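Local coordinates for protein deoxyhypusine synthase, putative (Entamoeba histolytica, PDB 7L9R) that probably acts as a deoxyhypusine synthase, an NAD-dependent transferase that modifies a lysine of the translation factor eIF5A, at residues A122-M130 / I217-F227. Sequence-based numbering, arbitrary orientation.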
loop_
_atom_site.group_PDB
_atom_site.type_symbol
_atom_site.label_atom_id
_atom_site.label_comp_id
_atom_site.label_asym_id
_atom_site.label_seq_id
_atom_site.Cartn_x
_atom_site.Cartn_y
_atom_site.Cartn_z
ATOM N N ALA B 122 -6.697 8.992 -19.299
ATOM C CA ALA B 122 -6.515 10.404 -19.617
ATOM C C ALA B 122 -5.036 10.784 -19.640
ATOM O O ALA B 122 -4.286 10.466 -18.715
ATOM C CB ALA B 122 -7.261 11.267 -18.598
ATOM N N GLY B 123 -4.618 11.469 -20.708
ATOM C CA GLY B 123 -3.253 11.907 -20.870
ATOM C C GLY B 123 -2.409 11.030 -21.780
ATOM O O GLY B 123 -1.362 11.483 -22.252
ATOM N N ALA B 124 -2.835 9.791 -22.036
ATOM C CA ALA B 124 -1.996 8.861 -22.785
ATOM C C ALA B 124 -1.828 9.307 -24.229
ATOM O O ALA B 124 -0.708 9.343 -24.751
ATOM C CB ALA B 124 -2.585 7.453 -22.736
ATOM N N ILE B 125 -2.933 9.667 -24.884
ATOM C CA ILE B 125 -2.868 10.044 -26.290
ATOM C C ILE B 125 -2.017 11.297 -26.470
ATOM O O ILE B 125 -1.211 11.392 -27.406
ATOM C CB ILE B 125 -4.292 10.224 -26.857
ATOM C CG1 ILE B 125 -5.095 8.930 -26.685
ATOM C CG2 ILE B 125 -4.250 10.626 -28.319
ATOM C CD1 ILE B 125 -4.390 7.689 -27.225
ATOM N N GLU B 126 -2.174 12.277 -25.579
ATOM C CA GLU B 126 -1.437 13.527 -25.731
ATOM C C GLU B 126 0.055 13.324 -25.491
ATOM O O GLU B 126 0.880 14.021 -26.092
ATOM C CB GLU B 126 -2.003 14.587 -24.785
ATOM C CG GLU B 126 -3.484 14.873 -24.998
ATOM C CD GLU B 126 -4.389 14.055 -24.080
ATOM O OE1 GLU B 126 -4.142 12.837 -23.919
ATOM O OE2 GLU B 126 -5.350 14.633 -23.529
ATOM N N THR B 127 0.412 12.374 -24.623
ATOM C CA THR B 127 1.817 12.038 -24.412
ATOM C C THR B 127 2.428 11.428 -25.667
ATOM O O THR B 127 3.553 11.774 -26.046
ATOM C CB THR B 127 1.940 11.080 -23.229
ATOM O OG1 THR B 127 1.384 11.706 -22.071
ATOM C CG2 THR B 127 3.393 10.695 -22.954
ATOM N N ASP B 128 1.688 10.533 -26.332
ATOM C CA ASP B 128 2.174 9.915 -27.562
ATOM C C ASP B 128 2.426 10.968 -28.636
ATOM O O ASP B 128 3.460 10.937 -29.321
ATOM C CB ASP B 128 1.159 8.868 -28.028
ATOM C CG ASP B 128 1.629 8.061 -29.234
ATOM O OD1 ASP B 128 2.790 7.586 -29.239
ATOM O OD2 ASP B 128 0.813 7.873 -30.168
ATOM N N ILE B 129 1.508 11.935 -28.756
ATOM C CA ILE B 129 1.674 13.058 -29.678
ATOM C C ILE B 129 2.853 13.927 -29.256
ATOM O O ILE B 129 3.684 14.322 -30.084
ATOM C CB ILE B 129 0.377 13.885 -29.744
ATOM C CG1 ILE B 129 -0.765 13.071 -30.351
ATOM C CG2 ILE B 129 0.597 15.191 -30.506
ATOM C CD1 ILE B 129 -2.125 13.739 -30.213
ATOM N N MET B 130 2.925 14.255 -27.962
ATOM C CA MET B 130 3.959 15.153 -27.459
ATOM C C MET B 130 5.356 14.613 -27.742
ATOM O O MET B 130 6.263 15.374 -28.101
ATOM C CB MET B 130 3.752 15.369 -25.957
ATOM C CG MET B 130 4.709 16.347 -25.314
ATOM S SD MET B 130 4.361 16.623 -23.559
ATOM C CE MET B 130 2.583 16.817 -23.580
ATOM N N ILE B 217 -8.689 2.387 -30.343
ATOM C CA ILE B 217 -8.200 2.810 -29.035
ATOM C C ILE B 217 -9.354 3.468 -28.287
ATOM O O ILE B 217 -9.894 4.488 -28.732
ATOM C CB ILE B 217 -7.006 3.771 -29.159
ATOM C CG1 ILE B 217 -5.844 3.091 -29.890
ATOM C CG2 ILE B 217 -6.571 4.266 -27.784
ATOM C CD1 ILE B 217 -4.667 4.007 -30.158
ATOM N N PHE B 218 -9.744 2.872 -27.166
ATOM C CA PHE B 218 -10.777 3.423 -26.304
ATOM C C PHE B 218 -10.141 4.257 -25.200
ATOM O O PHE B 218 -9.103 3.884 -24.641
ATOM C CB PHE B 218 -11.627 2.305 -25.697
ATOM C CG PHE B 218 -12.341 1.478 -26.721
ATOM C CD1 PHE B 218 -13.513 1.931 -27.300
ATOM C CD2 PHE B 218 -11.823 0.257 -27.127
ATOM C CE1 PHE B 218 -14.174 1.176 -28.257
ATOM C CE2 PHE B 218 -12.475 -0.506 -28.089
ATOM C CZ PHE B 218 -13.654 -0.046 -28.653
ATOM N N CYS B 219 -10.760 5.400 -24.908
ATOM C CA CYS B 219 -10.286 6.299 -23.863
ATOM C C CYS B 219 -11.457 7.139 -23.368
ATOM O O CYS B 219 -11.584 8.313 -23.737
ATOM C CB CYS B 219 -9.147 7.189 -24.376
ATOM S SG CYS B 219 -8.364 8.204 -23.096
ATOM N N PRO B 220 -12.328 6.572 -22.530
ATOM C CA PRO B 220 -13.512 7.325 -22.084
ATOM C C PRO B 220 -13.179 8.638 -21.397
ATOM O O PRO B 220 -13.968 9.584 -21.473
ATOM C CB PRO B 220 -14.197 6.348 -21.115
ATOM C CG PRO B 220 -13.706 5.007 -21.513
ATOM C CD PRO B 220 -12.296 5.207 -21.979
ATOM N N ALA B 221 -12.023 8.742 -20.749
ATOM C CA ALA B 221 -11.645 9.962 -20.051
ATOM C C ALA B 221 -10.784 10.897 -20.905
ATOM O O ALA B 221 -10.051 11.722 -20.346
ATOM C CB ALA B 221 -10.930 9.614 -18.744
ATOM N N LEU B 222 -10.865 10.789 -22.239
ATOM C CA LEU B 222 -10.071 11.641 -23.128
ATOM C C LEU B 222 -10.219 13.121 -22.786
ATOM O O LEU B 222 -9.229 13.863 -22.771
ATOM C CB LEU B 222 -10.467 11.396 -24.590
ATOM C CG LEU B 222 -9.793 12.243 -25.683
ATOM C CD1 LEU B 222 -8.287 11.984 -25.750
ATOM C CD2 LEU B 222 -10.425 12.010 -27.059
ATOM N N THR B 223 -11.442 13.572 -22.501
ATOM C CA THR B 223 -11.664 14.988 -22.222
ATOM C C THR B 223 -11.254 15.393 -20.810
ATOM O O THR B 223 -11.389 16.570 -20.462
ATOM C CB THR B 223 -13.137 15.367 -22.465
ATOM O OG1 THR B 223 -13.999 14.532 -21.682
ATOM C CG2 THR B 223 -13.500 15.236 -23.942
ATOM N N ASP B 224 -10.774 14.466 -19.987
ATOM C CA ASP B 224 -10.276 14.798 -18.657
ATOM C C ASP B 224 -8.787 15.123 -18.661
ATOM O O ASP B 224 -8.246 15.497 -17.619
ATOM C CB ASP B 224 -10.559 13.646 -17.679
ATOM C CG ASP B 224 -10.246 14.007 -16.229
ATOM O OD1 ASP B 224 -10.897 14.923 -15.678
ATOM O OD2 ASP B 224 -9.351 13.367 -15.636
ATOM N N GLY B 225 -8.112 14.994 -19.805
ATOM C CA GLY B 225 -6.708 15.290 -19.917
ATOM C C GLY B 225 -6.438 16.572 -20.678
ATOM O O GLY B 225 -7.310 17.441 -20.826
ATOM N N LEU B 226 -5.210 16.682 -21.195
ATOM C CA LEU B 226 -4.796 17.894 -21.897
ATOM C C LEU B 226 -5.732 18.213 -23.059
ATOM O O LEU B 226 -6.010 19.390 -23.332
ATOM C CB LEU B 226 -3.360 17.743 -22.396
ATOM C CG LEU B 226 -2.718 18.987 -23.001
ATOM C CD1 LEU B 226 -2.652 20.095 -21.960
ATOM C CD2 LEU B 226 -1.332 18.662 -23.552
ATOM N N PHE B 227 -6.251 17.179 -23.734
ATOM C CA PHE B 227 -7.266 17.388 -24.766
ATOM C C PHE B 227 -8.445 18.197 -24.231
ATOM O O PHE B 227 -8.929 19.117 -24.901
ATOM C CB PHE B 227 -7.741 16.043 -25.329
ATOM C CG PHE B 227 -8.641 16.165 -26.538
ATOM C CD1 PHE B 227 -8.109 16.281 -27.809
ATOM C CD2 PHE B 227 -10.017 16.143 -26.400
ATOM C CE1 PHE B 227 -8.934 16.391 -28.919
ATOM C CE2 PHE B 227 -10.843 16.253 -27.500
ATOM C CZ PHE B 227 -10.302 16.382 -28.763
HETATM O O HOH W 1 -6.638 12.664 -22.297
#
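Glu-126, in the first turn of helix 124-130, reaches across to Phe-227 at the amino end of helix 226-237, where two strand-to-helix connections meet at the edge of a Rossmann-like parallel sheet; strands 117-120 and 216-218 lie side by side there. Among polar contacts, the main one is a nearly straight hydrogen bond from Phe-227 N to Glu-126 OE2 (2.7 Å, 168°), which uses the anti lone pair of that oxygen. A sharp bend at chi2 (94°) turns the carboxylate so that OE2 sits at this helix start. Leu-226 N lies 3.1 Å from Glu-126 OE2, but its N-H is not directed at that oxygen. A water extends the bridge, accepting from Gly-123 N and lying within donating distance of Glu-126 OE2 and Leu-222 O. At the N-cap of helix 226-237, Gly-225 CA comes within 4.9 Å of Ala-122 CA, the closest approach of the two backbones measured between CA atoms. Apolar contacts flank this polar centre: Ala-122 CB meets Ala-221 CB at 4.0 Å, and Met-130 CE approaches Leu-226 CD2. Deeper, where Ile-193 of helix 189-200 touches both isoleucines, Ile-125 CD1 packs 4.1 Å from Ile-217 CG2.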